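Local atomic coordinates of flagellar hook associated protein type 3 FlgL (Legionella pneumophila subsp. pneumophila, PDB entry 5YTI), a protein that probably serves a structural role in the bacterial flagellum, as a flagellin-family hook-associated protein at the junction between hook and filament. Residues Asn57-Phe62 with Asn360-Ile365; Arg74-Ile79 with Ser343-Arg348; Gly191-Arg196 with Asn270-Val275. All coordinates share one frame; numbering follows the deposited sequence.

Interaction 1: Asn57-Phe62 with Asn360-Ile365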
loop_
_atom_site.group_PDB
_atom_site.type_symbol
_atom_site.label_atom_id
_atom_site.label_comp_id
_atom_site.label_asym_id
_atom_site.label_seq_id
_atom_site.Cartn_x
_atom_site.Cartn_y
_atom_site.Cartn_z
ATOM N N ASN A 57 13.813 38.260 -15.978
ATOM C CA ASN A 57 13.126 37.359 -16.912
ATOM C C ASN A 57 12.912 35.984 -16.257
ATOM O O ASN A 57 11.856 35.349 -16.430
ATOM C CB ASN A 57 13.889 37.200 -18.232
ATOM C CG ASN A 57 13.776 38.417 -19.127
ATOM O OD1 ASN A 57 12.702 38.997 -19.244
ATOM N ND2 ASN A 57 14.886 38.801 -19.774
ATOM N N ASN A 58 13.906 35.525 -15.498
ATOM C CA ASN A 58 13.756 34.283 -14.714
ATOM C C ASN A 58 12.596 34.402 -13.687
ATOM O O ASN A 58 11.743 33.508 -13.605
ATOM C CB ASN A 58 15.090 33.876 -14.031
ATOM C CG ASN A 58 16.074 33.246 -15.003
ATOM O OD1 ASN A 58 15.678 32.459 -15.854
ATOM N ND2 ASN A 58 17.347 33.591 -14.891
ATOM N N ILE A 59 12.562 35.515 -12.945
ATOM C CA ILE A 59 11.544 35.762 -11.922
ATOM C C ILE A 59 10.114 35.744 -12.462
ATOM O O ILE A 59 9.207 35.254 -11.799
ATOM C CB ILE A 59 11.762 37.104 -11.210
ATOM C CG1 ILE A 59 13.022 37.046 -10.361
ATOM C CG2 ILE A 59 10.566 37.436 -10.329
ATOM C CD1 ILE A 59 13.312 38.333 -9.610
ATOM N N GLU A 60 9.896 36.283 -13.655
ATOM C CA GLU A 60 8.553 36.294 -14.236
ATOM C C GLU A 60 8.077 34.872 -14.489
ATOM O O GLU A 60 6.884 34.574 -14.349
ATOM C CB GLU A 60 8.535 37.111 -15.532
ATOM C CG GLU A 60 8.729 38.601 -15.293
ATOM C CD GLU A 60 9.284 39.329 -16.494
ATOM O OE1 GLU A 60 9.583 38.674 -17.515
ATOM O OE2 GLU A 60 9.436 40.564 -16.405
ATOM N N LEU A 61 9.025 34.012 -14.859
ATOM C CA LEU A 61 8.760 32.612 -15.146
ATOM C C LEU A 61 8.485 31.826 -13.850
ATOM O O LEU A 61 7.583 30.956 -13.797
ATOM C CB LEU A 61 9.961 32.008 -15.891
ATOM C CG LEU A 61 9.875 30.505 -16.171
ATOM C CD1 LEU A 61 8.755 30.219 -17.165
ATOM C CD2 LEU A 61 11.209 29.944 -16.647
ATOM N N PHE A 62 9.286 32.128 -12.825
ATOM C CA PHE A 62 9.136 31.533 -11.501
ATOM C C PHE A 62 7.759 31.905 -10.895
ATOM O O PHE A 62 7.049 31.026 -10.399
ATOM C CB PHE A 62 10.295 31.953 -10.548
ATOM C CG PHE A 62 11.678 31.381 -10.895
ATOM C CD1 PHE A 62 11.857 30.364 -11.850
ATOM C CD2 PHE A 62 12.814 31.846 -10.211
ATOM C CE1 PHE A 62 13.129 29.863 -12.135
ATOM C CE2 PHE A 62 14.076 31.347 -10.498
ATOM C CZ PHE A 62 14.234 30.358 -11.463
ATOM N N ASN A 360 8.886 38.027 -4.382
ATOM C CA ASN A 360 8.711 39.469 -4.271
ATOM C C ASN A 360 9.881 40.062 -3.443
ATOM O O ASN A 360 10.114 41.260 -3.519
ATOM C CB ASN A 360 7.306 39.873 -3.728
ATOM C CG ASN A 360 6.233 40.013 -4.841
ATOM O OD1 ASN A 360 6.475 40.580 -5.927
ATOM N ND2 ASN A 360 5.025 39.508 -4.551
ATOM N N ASP A 361 10.611 39.238 -2.673
ATOM C CA ASP A 361 11.833 39.688 -1.924
ATOM C C ASP A 361 13.045 39.838 -2.873
ATOM O O ASP A 361 13.848 40.774 -2.742
ATOM C CB ASP A 361 12.237 38.706 -0.784
ATOM C CG ASP A 361 11.462 38.910 0.537
ATOM O OD1 ASP A 361 10.959 40.015 0.805
ATOM O OD2 ASP A 361 11.381 37.939 1.330
ATOM N N TYR A 362 13.150 38.891 -3.815
ATOM C CA TYR A 362 14.246 38.764 -4.804
ATOM C C TYR A 362 14.064 39.729 -5.996
ATOM O O TYR A 362 14.973 39.913 -6.801
ATOM C CB TYR A 362 14.309 37.293 -5.285
ATOM C CG TYR A 362 15.507 36.855 -6.137
ATOM C CD1 TYR A 362 16.802 37.321 -5.882
ATOM C CD2 TYR A 362 15.345 35.919 -7.174
ATOM C CE1 TYR A 362 17.883 36.905 -6.655
ATOM C CE2 TYR A 362 16.421 35.496 -7.944
ATOM C CZ TYR A 362 17.685 35.991 -7.678
ATOM O OH TYR A 362 18.752 35.575 -8.430
ATOM N N LEU A 363 12.884 40.333 -6.106
ATOM C CA LEU A 363 12.613 41.394 -7.082
ATOM C C LEU A 363 12.764 42.766 -6.417
ATOM O O LEU A 363 13.408 43.663 -6.960
ATOM C CB LEU A 363 11.188 41.230 -7.602
ATOM C CG LEU A 363 10.638 42.195 -8.642
ATOM C CD1 LEU A 363 11.130 41.777 -10.013
ATOM C CD2 LEU A 363 9.110 42.199 -8.569
ATOM N N ASP A 364 12.162 42.927 -5.239
ATOM C CA ASP A 364 12.341 44.141 -4.461
ATOM C C ASP A 364 13.874 44.380 -4.363
ATOM O O ASP A 364 14.316 45.537 -4.405
ATOM C CB ASP A 364 11.661 44.065 -3.062
ATOM C CG ASP A 364 10.078 44.217 -3.084
ATOM O OD1 ASP A 364 9.412 44.339 -4.142
ATOM O OD2 ASP A 364 9.480 44.197 -1.981
ATOM N N ILE A 365 14.676 43.301 -4.278
ATOM C CA ILE A 365 16.159 43.416 -4.282
ATOM C C ILE A 365 16.773 43.751 -5.646
ATOM O O ILE A 365 17.741 44.496 -5.717
ATOM C CB ILE A 365 16.865 42.136 -3.768
ATOM C CG1 ILE A 365 16.672 41.996 -2.253
ATOM C CG2 ILE A 365 18.365 42.166 -4.093
ATOM C CD1 ILE A 365 17.607 41.004 -1.576
#

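Interaction 2: Arg74-Ile79 with Ser343-Arg348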
loop_
_atom_site.group_PDB
_atom_site.type_symbol
_atom_site.label_atom_id
_atom_site.label_comp_id
_atom_site.label_asym_id
_atom_site.label_seq_id
_atom_site.Cartn_x
_atom_site.Cartn_y
_atom_site.Cartn_z
ATOM N N ARG A 74 -4.996 23.342 -6.391
ATOM C CA ARG A 74 -6.289 23.602 -5.761
ATOM C C ARG A 74 -7.464 22.949 -6.526
ATOM O O ARG A 74 -8.410 22.456 -5.898
ATOM C CB ARG A 74 -6.507 25.105 -5.579
ATOM C CG ARG A 74 -5.694 25.697 -4.428
ATOM C CD ARG A 74 -6.098 27.136 -4.082
ATOM N NE ARG A 74 -4.963 27.912 -3.570
ATOM C CZ ARG A 74 -4.577 27.973 -2.296
ATOM N NH1 ARG A 74 -3.506 28.699 -1.958
ATOM N NH2 ARG A 74 -5.249 27.316 -1.359
ATOM N N LEU A 75 -7.395 22.930 -7.860
ATOM C CA LEU A 75 -8.356 22.187 -8.680
ATOM C C LEU A 75 -8.322 20.697 -8.291
ATOM O O LEU A 75 -9.366 20.057 -8.104
ATOM C CB LEU A 75 -8.033 22.367 -10.168
ATOM C CG LEU A 75 -9.194 22.462 -11.159
ATOM C CD1 LEU A 75 -10.079 23.644 -10.807
ATOM C CD2 LEU A 75 -8.673 22.607 -12.586
ATOM N N GLU A 76 -7.105 20.171 -8.143
ATOM C CA GLU A 76 -6.856 18.799 -7.691
ATOM C C GLU A 76 -7.280 18.549 -6.217
ATOM O O GLU A 76 -7.711 17.464 -5.886
ATOM C CB GLU A 76 -5.373 18.448 -7.890
ATOM C CG GLU A 76 -5.074 16.961 -7.782
ATOM C CD GLU A 76 -3.628 16.629 -7.424
ATOM O OE1 GLU A 76 -3.424 15.858 -6.464
ATOM O OE2 GLU A 76 -2.696 17.113 -8.109
ATOM N N GLU A 77 -7.149 19.529 -5.327
ATOM C CA GLU A 77 -7.604 19.338 -3.961
ATOM C C GLU A 77 -9.091 19.023 -4.021
ATOM O O GLU A 77 -9.560 18.129 -3.335
ATOM C CB GLU A 77 -7.304 20.575 -3.089
ATOM C CG GLU A 77 -7.861 20.547 -1.657
ATOM C CD GLU A 77 -7.447 19.312 -0.813
ATOM O OE1 GLU A 77 -6.263 18.912 -0.792
ATOM O OE2 GLU A 77 -8.317 18.738 -0.127
ATOM N N GLY A 78 -9.818 19.712 -4.899
ATOM C CA GLY A 78 -11.290 19.626 -4.958
ATOM C C GLY A 78 -11.847 18.341 -5.544
ATOM O O GLY A 78 -12.942 17.900 -5.170
ATOM N N ILE A 79 -11.092 17.756 -6.475
ATOM C CA ILE A 79 -11.405 16.443 -7.022
ATOM C C ILE A 79 -11.124 15.354 -5.986
ATOM O O ILE A 79 -11.982 14.514 -5.725
ATOM C CB ILE A 79 -10.627 16.170 -8.321
ATOM C CG1 ILE A 79 -11.097 17.134 -9.432
ATOM C CG2 ILE A 79 -10.780 14.712 -8.747
ATOM C CD1 ILE A 79 -12.554 16.982 -9.847
ATOM N N SER A 343 -2.738 15.628 2.356
ATOM C CA SER A 343 -1.763 16.255 3.248
ATOM C C SER A 343 -0.526 16.634 2.427
ATOM O O SER A 343 -0.018 17.726 2.599
ATOM C CB SER A 343 -1.412 15.363 4.450
ATOM O OG SER A 343 -2.549 15.164 5.298
ATOM N N ASP A 344 -0.082 15.754 1.516
ATOM C CA ASP A 344 1.085 16.024 0.658
ATOM C C ASP A 344 0.906 17.311 -0.170
ATOM O O ASP A 344 1.833 18.101 -0.361
ATOM C CB ASP A 344 1.361 14.858 -0.311
ATOM C CG ASP A 344 2.747 14.953 -0.960
ATOM O OD1 ASP A 344 3.739 14.712 -0.231
ATOM O OD2 ASP A 344 2.870 15.257 -2.172
ATOM N N LEU A 345 -0.310 17.466 -0.672
ATOM C CA LEU A 345 -0.713 18.533 -1.548
ATOM C C LEU A 345 -0.735 19.839 -0.731
ATOM O O LEU A 345 -0.188 20.824 -1.154
ATOM C CB LEU A 345 -2.090 18.156 -2.080
ATOM C CG LEU A 345 -2.709 18.807 -3.294
ATOM C CD1 LEU A 345 -3.895 17.969 -3.754
ATOM C CD2 LEU A 345 -3.176 20.192 -2.917
ATOM N N GLY A 346 -1.327 19.828 0.458
ATOM C CA GLY A 346 -1.228 20.950 1.404
ATOM C C GLY A 346 0.187 21.433 1.654
ATOM O O GLY A 346 0.467 22.624 1.577
ATOM N N ALA A 347 1.093 20.509 1.933
ATOM C CA ALA A 347 2.493 20.855 2.178
ATOM C C ALA A 347 3.062 21.661 1.011
ATOM O O ALA A 347 3.790 22.640 1.209
ATOM C CB ALA A 347 3.325 19.597 2.407
ATOM N N ARG A 348 2.718 21.243 -0.202
ATOM C CA ARG A 348 3.187 21.891 -1.412
ATOM C C ARG A 348 2.604 23.285 -1.567
ATOM O O ARG A 348 3.299 24.228 -1.912
ATOM C CB ARG A 348 2.855 21.035 -2.626
ATOM C CG ARG A 348 3.817 19.880 -2.798
ATOM C CD ARG A 348 3.449 19.060 -4.000
ATOM N NE ARG A 348 2.542 17.981 -3.672
ATOM C CZ ARG A 348 1.856 17.267 -4.566
ATOM N NH1 ARG A 348 1.936 17.510 -5.869
ATOM N NH2 ARG A 348 1.052 16.299 -4.147
#

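Interaction 3: Gly191-Arg196 with Asn270-Val275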
loop_
_atom_site.group_PDB
_atom_site.type_symbol
_atom_site.label_atom_id
_atom_site.label_comp_id
_atom_site.label_asym_id
_atom_site.label_seq_id
_atom_site.Cartn_x
_atom_site.Cartn_y
_atom_site.Cartn_z
ATOM N N GLY A 191 -4.462 -4.101 5.672
ATOM C CA GLY A 191 -3.307 -3.353 5.243
ATOM C C GLY A 191 -2.068 -4.202 5.223
ATOM O O GLY A 191 -1.101 -3.897 4.517
ATOM N N ARG A 192 -2.086 -5.269 6.007
ATOM C CA ARG A 192 -0.951 -6.175 6.100
ATOM C C ARG A 192 -1.337 -7.609 5.726
ATOM O O ARG A 192 -0.578 -8.293 5.006
ATOM C CB ARG A 192 -0.369 -6.124 7.517
ATOM C CG ARG A 192 0.205 -4.765 7.878
ATOM C CD ARG A 192 1.430 -4.423 7.027
ATOM N NE ARG A 192 2.551 -5.330 7.292
ATOM C CZ ARG A 192 3.301 -5.280 8.387
ATOM N NH1 ARG A 192 4.296 -6.136 8.541
ATOM N NH2 ARG A 192 3.063 -4.368 9.322
ATOM N N PHE A 193 -2.506 -8.063 6.210
ATOM C CA PHE A 193 -3.069 -9.359 5.758
ATOM C C PHE A 193 -4.579 -9.384 5.459
ATOM O O PHE A 193 -5.397 -8.663 6.067
ATOM C CB PHE A 193 -2.697 -10.511 6.705
ATOM C CG PHE A 193 -3.076 -10.270 8.133
ATOM C CD1 PHE A 193 -2.197 -9.629 9.007
ATOM C CD2 PHE A 193 -4.306 -10.666 8.609
ATOM C CE1 PHE A 193 -2.549 -9.387 10.333
ATOM C CE2 PHE A 193 -4.660 -10.420 9.929
ATOM C CZ PHE A 193 -3.778 -9.790 10.794
ATOM N N ALA A 194 -4.925 -10.246 4.505
ATOM C CA ALA A 194 -6.291 -10.358 4.026
ATOM C C ALA A 194 -6.844 -11.748 4.277
ATOM O O ALA A 194 -6.084 -12.703 4.372
ATOM C CB ALA A 194 -6.352 -10.016 2.554
ATOM N N ILE A 195 -8.171 -11.840 4.386
ATOM C CA ILE A 195 -8.861 -13.081 4.734
ATOM C C ILE A 195 -10.100 -13.344 3.874
ATOM O O ILE A 195 -11.079 -12.588 3.909
ATOM C CB ILE A 195 -9.303 -13.046 6.178
ATOM C CG1 ILE A 195 -8.101 -12.783 7.063
ATOM C CG2 ILE A 195 -9.974 -14.349 6.543
ATOM C CD1 ILE A 195 -8.487 -12.470 8.484
ATOM N N ARG A 196 -10.045 -14.443 3.131
ATOM C CA ARG A 196 -11.060 -14.837 2.176
ATOM C C ARG A 196 -11.509 -16.236 2.613
ATOM O O ARG A 196 -10.855 -16.843 3.445
ATOM C CB ARG A 196 -10.436 -14.864 0.745
ATOM C CG ARG A 196 -9.560 -13.666 0.354
ATOM N N ASN A 270 2.384 -15.966 14.594
ATOM C CA ASN A 270 3.442 -15.202 13.932
ATOM C C ASN A 270 3.126 -13.711 13.839
ATOM O O ASN A 270 2.898 -13.170 12.762
ATOM C CB ASN A 270 3.699 -15.774 12.544
ATOM C CG ASN A 270 4.347 -17.118 12.574
ATOM O OD1 ASN A 270 4.875 -17.556 13.598
ATOM N ND2 ASN A 270 4.355 -17.771 11.423
ATOM N N GLY A 271 3.070 -13.074 14.988
ATOM C CA GLY A 271 2.835 -11.642 15.052
ATOM C C GLY A 271 1.453 -11.101 14.754
ATOM O O GLY A 271 1.283 -9.897 14.778
HETATM N N MSE A 272 0.467 -11.948 14.471
HETATM C CA MSE A 272 -0.865 -11.460 14.046
HETATM C C MSE A 272 -1.920 -11.921 15.015
HETATM O O MSE A 272 -1.766 -12.982 15.611
HETATM C CB MSE A 272 -1.249 -11.962 12.645
HETATM C CG MSE A 272 -0.229 -11.676 11.545
HETATM SE SE MSE A 272 -0.442 -12.945 10.045
HETATM C CE MSE A 272 0.771 -12.051 8.814
ATOM N N GLU A 273 -2.991 -11.132 15.183
ATOM C CA GLU A 273 -4.163 -11.534 15.987
ATOM C C GLU A 273 -5.450 -11.340 15.172
ATOM O O GLU A 273 -5.518 -10.452 14.327
ATOM C CB GLU A 273 -4.225 -10.744 17.321
ATOM C CG GLU A 273 -3.223 -11.231 18.388
ATOM C CD GLU A 273 -3.294 -10.495 19.728
ATOM O OE1 GLU A 273 -4.315 -9.795 20.004
ATOM O OE2 GLU A 273 -2.320 -10.643 20.522
HETATM N N MSE A 274 -6.451 -12.189 15.409
HETATM C CA MSE A 274 -7.775 -12.082 14.773
HETATM C C MSE A 274 -8.809 -12.770 15.628
HETATM O O MSE A 274 -8.466 -13.478 16.571
HETATM C CB MSE A 274 -7.785 -12.620 13.339
HETATM C CG MSE A 274 -7.620 -14.134 13.095
HETATM SE SE MSE A 274 -6.354 -14.455 11.584
HETATM C CE MSE A 274 -4.724 -14.191 12.651
ATOM N N VAL A 275 -10.093 -12.548 15.350
ATOM C CA VAL A 275 -11.139 -13.071 16.231
ATOM C C VAL A 275 -12.238 -13.725 15.427
ATOM O O VAL A 275 -12.786 -13.094 14.518
ATOM C CB VAL A 275 -11.725 -11.946 17.108
ATOM C CG1 VAL A 275 -13.045 -12.359 17.755
ATOM C CG2 VAL A 275 -10.714 -11.541 18.172
#

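Interaction 1: Asn57-Phe62 with Asn360-Ile365
Ile-59 carries the contact on the side of Asn57-Phe62, reaching across to Tyr-362 and Leu-363 with its longer branch. CG1 lies anti to the carbonyl carbon, and a fully extended second torsion (chi2 -180°) pushes CD1 straight out to the facing helix. There CD1 rests against the backbone of the partner, 3.6 Å from Tyr-362 O, in van der Waals contact. The same carbonyl accepts a hydrogen bond from Ser-366 OG one turn on, so it has a polar partner within its own helix. On one flank Ile-59 CD1 comes to 4.0 Å from Tyr-362 CD2, approaching the ring at an oblique angle. On the other it meets one methyl of Leu-363, with 4.1 Å between Ile-59 CD1 and Leu-363 CD1. The tyrosine and leucine side chains thus straddle one methyl. A turn further on, Phe-62 is touched by Thr-169, a loop residue that also touches Tyr-362. Sparse apolar packing like this, without cross-helix hydrogen bonds, joins the antiparallel pair formed by helices 49-96 and 316-374, consistent with the long terminal helices of flagellin-family proteins.

Interaction 2: Arg74-Ile79 with Ser343-Arg348
Beside the place where Glu-76 meets Leu-345, Arg-348 NH2 is gripped by two carboxylates: Asp-344 OD2, 2.9 Å away one turn earlier on the same helix, and Asp-177 OD2 from outside both segments. Arg-348 NE adds a weak hydrogen bond to Asp-344 O, and NH1 donates to Ala-174 O, so the guanidinium is fixed at several points. Glu-76 reaches toward this group without joining it; its OE1 stays 5.1 Å from Arg-348 NH2. What Glu-76 does touch is Leu-345, whose CD1 lies 3.5 Å from Glu-76 OE1. With CG anti to the backbone N (chi1 -166°) and the chain extended beyond it, the glutamate stretches obliquely across the leucine. Glu-77 takes another course: its chain bends at chi2 (55°), and Glu-77 OE1 lies almost equally far from the two methyls of Leu-345, 3.9 Å from CD1 and 4.0 Å from CD2. Only Glu-77 CB singles out Leu-345 CD2, at 4.1 Å, while OE2 accepts a weak hydrogen bond from Gln-342 NE2. No hydrogen bond crosses between Arg74-Ile79 and Ser343-Arg348. A leucine thus sits between two acidic side chains, and Glu-76 is buried with Asp-177 OD1 close to its OE1. The closeness of Asp-177 would probably raise the proton affinity of Glu-76, an effect the nearby arginine may partly offset.

Interaction 3: Gly191-Arg196 with Asn270-Val275
The Phe-193 ring receives the selenium of Met-272 over one face and the carbonyl of Glu-273 at its edge. Met-272, present as selenomethionine, places SE 4.2 Å from the centroid of the Phe-193 ring and 23° off its normal, a Met-aromatic contact displaced toward the rim. The carbon chain leading to it continues the contact: Met-272 CG lies 3.5 Å from Phe-193 CE1, and Met-272 CB is 3.8 Å from Phe-193 CZ. The two side chains come from facing strands and run alongside one another in opposing senses, with CB, CG, SE and CE of Met-272 against the CD1-CE1-CZ side of the ring. Near the ring plane, Glu-273 O approaches Phe-193 CZ at 4.0 Å. Two residues on, Ile-195 makes a lighter apolar contact, its CD1 lying 4.3 Å from SE of Met-274, also a selenomethionine. No hydrogen bonds link the segments; the strand axes pass 10.4 Å apart with their directions 33° from parallel, so the interval is bridged mainly by side chains. This is face-to-face packing of two β-sheets. Within this chain, strand 193-197 is an outer member of a five-stranded antiparallel sheet, and strand 272-277 is the middle of a three-stranded one. Ile-288 of strand 285-290 touches Phe-193, Ile-195 and Met-274, while Val-213 and Val-208 of strand 207-213 meet Phe-193 and Ile-195 respectively. Helix 316-374 borders the contact too, Gln-326 OE1 accepting a hydrogen bond from the Ile-195 backbone N.

Overall arrangement
From the N terminus, the chain enters helix 49-96, which supplies the first partners of both interaction 1 and interaction 2. It then passes through helix 104-125 and the β-rich region, where interaction 3 closes a loop of 73 residues between 191-196 and 270-275. Helix 316-374 brings it back antiparallel to the first helix, closing interaction 2 and then interaction 1. The three loops are therefore concentric, with interaction 3 innermost, and none cross. Interactions 1 and 2, with centres 25 Å apart, join the same two helices at successive levels; interaction 3, its centre 33 Å from that of interaction 2 and across the chain's centre, packs two β-sheets against each other.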